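Local coordinates for sugar kinase (Agrobacterium tumefaciens, PDB 2RBC), which probably phosphorylates a sugar or related carbohydrate at the expense of ATP, as a kinase of the ribokinase (pfkB) family, at residues G67-A72 / L162-W167; D188-P193 / V208-A213. One frame throughout, in Å; residues are numbered along the deposited sequence.

Contact 1 and contact 2 follow each other along the chain, the first closing before the second opens, with centres about 12 Å apart. They share one mixed sheet: strand 160-163 of contact 1 runs parallel to its neighbour 185-189, which pairs in turn with strand 206-210 in contact 2. The evidence for direct coupling is a probable backbone hydrogen bond, D188 N to V163 O at 2.9 Å, and V165, whose methyls pack against the backbone of D188, D190 and V191. Both contacts lie at the C-terminal ends of the parallel strands, where ribokinase-family enzymes generally build their active site; M68 and D188 both touch D276 on helix 274-287.

Contact 1. Residues G67-A72 / L162-W167; sequences GMASSA and LVDVRW
M68, A69 and A72 at the start of helix 68-78 pack on L162, D164 and the loop that follows strand 160-163, a buried helix-to-strand-end contact near the centre of the chain. The polar evidence centres on D164. Its CG stands between the backbone N and the carbonyl carbon (chi1 74°), which turns the carboxylate toward the helix start. The main partner of D164 OD2 is A37 N; A69 N is a weaker second donor to D164 OD2 (3.1 Å, N-H...O only 134°), so three pieces of chain converge on this carboxylate. D164 OD1 serves its own loop and takes R166 N at 2.9 Å, the donor lying well above the carboxylate plane, which closes an Asx turn just beyond the strand. G67 occupies the N-cap position, a glycine-led helix start after strand 60-66 in a pfkB-family, ribokinase-like fold whose central sheet is mostly parallel. A carboxylate beside the first turn would probably gain from the helix dipole. M68, present as selenomethionine, makes van der Waals contacts: it crosses D164 at about a right angle, M68 CB 3.5 Å from D164 OD2. A bend at chi3 (-70°) brings M68 CE over one face of the R166 guanidinium, 3.7 Å from R166 NH2. Two pairs are apolar. M68 CE lies 4.0 Å from V165 CG2, and one turn further along the helix A72 CB meets L162 CD2 at 3.4 Å, tighter than ordinary van der Waals contact, while L162 also touches H279 and A283 of helix 274-287.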
loop_
_atom_site.group_PDB
_atom_site.type_symbol
_atom_site.label_atom_id
_atom_site.label_comp_id
_atom_site.label_asym_id
_atom_site.label_seq_id
_atom_site.Cartn_x
_atom_site.Cartn_y
_atom_site.Cartn_z
ATOM N N GLY A 67 0.260 13.876 -3.682
ATOM C CA GLY A 67 -1.076 14.488 -3.669
ATOM C C GLY A 67 -0.972 15.831 -4.365
ATOM O O GLY A 67 0.107 16.356 -4.512
HETATM N N MSE A 68 -2.084 16.365 -4.858
HETATM C CA MSE A 68 -2.028 17.558 -5.681
HETATM C C MSE A 68 -1.292 18.710 -5.012
HETATM O O MSE A 68 -0.309 19.180 -5.544
HETATM C CB MSE A 68 -3.425 17.983 -6.087
HETATM C CG MSE A 68 -4.103 16.936 -6.957
HETATM SE SE MSE A 68 -5.983 17.390 -7.253
HETATM C CE MSE A 68 -6.725 17.090 -5.456
ATOM N N ALA A 69 -1.758 19.166 -3.852
ATOM C CA ALA A 69 -1.072 20.296 -3.189
ATOM C C ALA A 69 0.369 19.988 -2.786
ATOM O O ALA A 69 1.249 20.865 -2.812
ATOM C CB ALA A 69 -1.839 20.798 -1.969
ATOM N N SER A 70 0.606 18.761 -2.356
ATOM C CA SER A 70 1.913 18.387 -1.799
ATOM C C SER A 70 2.974 18.393 -2.915
ATOM O O SER A 70 4.098 18.830 -2.720
ATOM C CB SER A 70 1.834 16.995 -1.167
ATOM O OG SER A 70 1.059 17.059 0.001
ATOM N N SER A 71 2.589 17.864 -4.065
ATOM C CA SER A 71 3.463 17.799 -5.213
ATOM C C SER A 71 3.720 19.207 -5.806
ATOM O O SER A 71 4.806 19.500 -6.287
ATOM C CB SER A 71 2.811 16.891 -6.271
ATOM O OG SER A 71 2.817 15.519 -5.861
ATOM N N ALA A 72 2.688 20.039 -5.819
ATOM C CA ALA A 72 2.794 21.438 -6.217
ATOM C C ALA A 72 3.787 22.131 -5.285
ATOM O O ALA A 72 4.664 22.862 -5.745
ATOM C CB ALA A 72 1.391 22.160 -6.157
ATOM N N LEU A 162 -1.732 28.727 -3.589
ATOM C CA LEU A 162 -2.245 27.753 -4.543
ATOM C C LEU A 162 -3.101 26.755 -3.794
ATOM O O LEU A 162 -2.681 26.228 -2.750
ATOM C CB LEU A 162 -1.081 27.041 -5.244
ATOM C CG LEU A 162 -1.423 25.893 -6.197
ATOM C CD1 LEU A 162 -2.355 26.296 -7.334
ATOM C CD2 LEU A 162 -0.130 25.183 -6.648
ATOM N N VAL A 163 -4.320 26.494 -4.276
ATOM C CA VAL A 163 -5.206 25.571 -3.564
ATOM C C VAL A 163 -5.715 24.526 -4.543
ATOM O O VAL A 163 -5.945 24.843 -5.700
ATOM C CB VAL A 163 -6.426 26.270 -2.855
ATOM C CG1 VAL A 163 -5.951 27.477 -1.890
ATOM C CG2 VAL A 163 -7.503 26.702 -3.869
ATOM N N ASP A 164 -5.857 23.283 -4.057
ATOM C CA ASP A 164 -6.524 22.195 -4.804
ATOM C C ASP A 164 -7.983 22.006 -4.368
ATOM O O ASP A 164 -8.479 22.762 -3.548
ATOM C CB ASP A 164 -5.674 20.900 -4.771
ATOM C CG ASP A 164 -5.688 20.178 -3.455
ATOM O OD1 ASP A 164 -6.629 20.383 -2.662
ATOM O OD2 ASP A 164 -4.728 19.377 -3.186
ATOM N N VAL A 165 -8.670 21.026 -4.958
ATOM C CA VAL A 165 -10.094 20.822 -4.722
ATOM C C VAL A 165 -10.372 19.900 -3.520
ATOM O O VAL A 165 -11.511 19.640 -3.209
ATOM C CB VAL A 165 -10.816 20.249 -5.972
ATOM C CG1 VAL A 165 -10.809 21.280 -7.110
ATOM C CG2 VAL A 165 -10.237 18.861 -6.398
ATOM N N ARG A 166 -9.337 19.474 -2.811
ATOM C CA ARG A 166 -9.492 18.443 -1.787
ATOM C C ARG A 166 -10.057 18.918 -0.442
ATOM O O ARG A 166 -10.732 18.169 0.231
ATOM C CB ARG A 166 -8.167 17.712 -1.548
ATOM C CG ARG A 166 -8.245 16.626 -0.435
ATOM C CD ARG A 166 -9.250 15.501 -0.762
ATOM N NE ARG A 166 -8.674 14.720 -1.840
ATOM C CZ ARG A 166 -8.928 14.851 -3.147
ATOM N NH1 ARG A 166 -9.865 15.674 -3.633
ATOM N NH2 ARG A 166 -8.255 14.087 -4.003
ATOM N N TRP A 167 -9.760 20.143 -0.048
ATOM C CA TRP A 167 -10.216 20.700 1.212
ATOM C C TRP A 167 -10.941 22.033 0.899
ATOM O O TRP A 167 -10.446 23.115 1.205
ATOM C CB TRP A 167 -9.006 20.976 2.111
ATOM C CG TRP A 167 -9.347 21.157 3.537
ATOM C CD1 TRP A 167 -10.584 21.325 4.069
ATOM C CD2 TRP A 167 -8.427 21.250 4.631
ATOM N NE1 TRP A 167 -10.497 21.480 5.420
ATOM C CE2 TRP A 167 -9.185 21.405 5.798
ATOM C CE3 TRP A 167 -7.034 21.149 4.741
ATOM C CZ2 TRP A 167 -8.603 21.501 7.063
ATOM C CZ3 TRP A 167 -6.467 21.245 5.987
ATOM C CH2 TRP A 167 -7.249 21.413 7.135
#

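Contact 2. Residues D188-P193 / V208-A213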
loop_
_atom_site.group_PDB
_atom_site.type_symbol
_atom_site.label_atom_id
_atom_site.label_comp_id
_atom_site.label_asym_id
_atom_site.label_seq_id
_atom_site.Cartn_x
_atom_site.Cartn_y
_atom_site.Cartn_z
ATOM N N ASP A 188 -6.062 25.276 -8.586
ATOM C CA ASP A 188 -5.853 24.058 -9.350
ATOM C C ASP A 188 -7.240 23.463 -9.497
ATOM O O ASP A 188 -7.800 22.929 -8.553
ATOM C CB ASP A 188 -4.918 23.122 -8.574
ATOM C CG ASP A 188 -4.857 21.713 -9.154
ATOM O OD1 ASP A 188 -5.421 21.452 -10.259
ATOM O OD2 ASP A 188 -4.199 20.869 -8.496
ATOM N N GLY A 189 -7.827 23.645 -10.668
ATOM C CA GLY A 189 -9.195 23.247 -10.907
ATOM C C GLY A 189 -9.175 21.882 -11.546
ATOM O O GLY A 189 -9.303 21.739 -12.774
ATOM N N ASP A 190 -8.972 20.881 -10.713
ATOM C CA ASP A 190 -9.023 19.496 -11.155
ATOM C C ASP A 190 -10.389 18.875 -10.849
ATOM O O ASP A 190 -11.261 19.500 -10.302
ATOM C CB ASP A 190 -7.928 18.697 -10.473
ATOM C CG ASP A 190 -7.373 17.586 -11.333
ATOM O OD1 ASP A 190 -8.051 17.082 -12.277
ATOM O OD2 ASP A 190 -6.193 17.272 -11.091
ATOM N N VAL A 191 -10.545 17.623 -11.242
ATOM C CA VAL A 191 -11.815 16.933 -11.165
ATOM C C VAL A 191 -12.343 16.917 -9.745
ATOM O O VAL A 191 -11.619 16.663 -8.777
ATOM C CB VAL A 191 -11.677 15.514 -11.753
ATOM C CG1 VAL A 191 -12.897 14.735 -11.479
ATOM C CG2 VAL A 191 -11.421 15.619 -13.270
ATOM N N ALA A 192 -13.603 17.282 -9.638
ATOM C CA ALA A 192 -14.303 17.366 -8.384
ATOM C C ALA A 192 -15.730 17.514 -8.785
ATOM O O ALA A 192 -16.014 17.766 -9.951
ATOM C CB ALA A 192 -13.874 18.607 -7.564
ATOM N N PRO A 193 -16.641 17.394 -7.818
ATOM C CA PRO A 193 -18.019 17.733 -8.095
ATOM C C PRO A 193 -18.088 19.137 -8.659
ATOM O O PRO A 193 -17.310 20.011 -8.243
ATOM C CB PRO A 193 -18.678 17.654 -6.728
ATOM C CG PRO A 193 -17.840 16.671 -5.967
ATOM C CD PRO A 193 -16.448 16.910 -6.439
ATOM N N VAL A 208 -6.203 27.211 -13.173
ATOM C CA VAL A 208 -5.643 26.318 -14.177
ATOM C C VAL A 208 -6.456 25.067 -14.050
ATOM O O VAL A 208 -6.326 24.348 -13.063
ATOM C CB VAL A 208 -4.152 25.998 -13.978
ATOM C CG1 VAL A 208 -3.648 25.103 -15.126
ATOM C CG2 VAL A 208 -3.330 27.292 -13.785
ATOM N N PHE A 209 -7.350 24.861 -15.018
ATOM C CA PHE A 209 -8.184 23.662 -15.072
ATOM C C PHE A 209 -7.456 22.536 -15.835
ATOM O O PHE A 209 -6.730 22.796 -16.797
ATOM C CB PHE A 209 -9.502 23.923 -15.841
ATOM C CG PHE A 209 -10.447 24.881 -15.174
ATOM C CD1 PHE A 209 -11.254 24.464 -14.101
ATOM C CD2 PHE A 209 -10.616 26.183 -15.679
ATOM C CE1 PHE A 209 -12.182 25.343 -13.527
ATOM C CE2 PHE A 209 -11.520 27.079 -15.113
ATOM C CZ PHE A 209 -12.308 26.671 -14.029
ATOM N N SER A 210 -7.682 21.284 -15.413
ATOM C CA SER A 210 -7.263 20.132 -16.187
ATOM C C SER A 210 -8.318 19.969 -17.258
ATOM O O SER A 210 -9.457 20.429 -17.098
ATOM C CB SER A 210 -7.244 18.875 -15.303
ATOM O OG SER A 210 -8.535 18.642 -14.783
ATOM N N GLU A 211 -7.968 19.308 -18.349
ATOM C CA GLU A 211 -8.965 19.065 -19.379
ATOM C C GLU A 211 -10.280 18.378 -18.874
ATOM O O GLU A 211 -11.404 18.818 -19.166
ATOM C CB GLU A 211 -8.317 18.293 -20.526
ATOM C CG GLU A 211 -9.320 17.876 -21.566
ATOM C CD GLU A 211 -8.659 17.409 -22.851
ATOM O OE1 GLU A 211 -7.412 17.344 -22.917
ATOM O OE2 GLU A 211 -9.431 17.115 -23.789
ATOM N N PRO A 212 -10.155 17.294 -18.113
ATOM C CA PRO A 212 -11.369 16.689 -17.589
ATOM C C PRO A 212 -12.231 17.594 -16.713
ATOM O O PRO A 212 -13.458 17.528 -16.782
ATOM C CB PRO A 212 -10.852 15.515 -16.763
ATOM C CG PRO A 212 -9.494 15.322 -17.130
ATOM C CD PRO A 212 -8.952 16.562 -17.706
ATOM N N ALA A 213 -11.621 18.448 -15.893
ATOM C CA ALA A 213 -12.415 19.346 -15.040
ATOM C C ALA A 213 -13.175 20.375 -15.894
ATOM O O ALA A 213 -14.379 20.614 -15.705
ATOM C CB ALA A 213 -11.480 20.068 -14.044
HETATM O O HOH W 1 -5.991 21.165 -12.801
#
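G189 and V208 belong to the end of the backbone pairing between parallel strands 185-189 and 206-210, the outer members of a beta-alpha-beta unit with helix 194-200. G189 N donates to V208 O (2.9 Å, 162°), and G189 O accepts from S210 N at 3.1 Å, with F209 CA as a further C-H donor at 3.2 Å; the F209 ring turns its edge to the same oxygen. G189 is also the centre of an inverse gamma turn, where the chain leaves the sheet. One water adds a bridge, donating to both D188 OD1 and V208 O.

Side-chain bonding gathers on S210, the N-cap of helix 211-218. S210 OG sits between the backbone N and the carbonyl carbon (chi1 60°), from where it accepts from A213 N (3.3 Å) and gives its proton to D190 OD1 (3.0 Å); V191 N reaches D190 OD1 at 2.8 Å from the opposite face of the carboxylate.

The apolar contact is V191 CG2 on P212 CB at 3.5 Å, the two side chains crossing at about a right angle.

With OG both accepting and donating, the serine's hydroxyl direction is probably set, and the first turn of the helix is joined through one oxygen of D190 to the loop after strand 185-189.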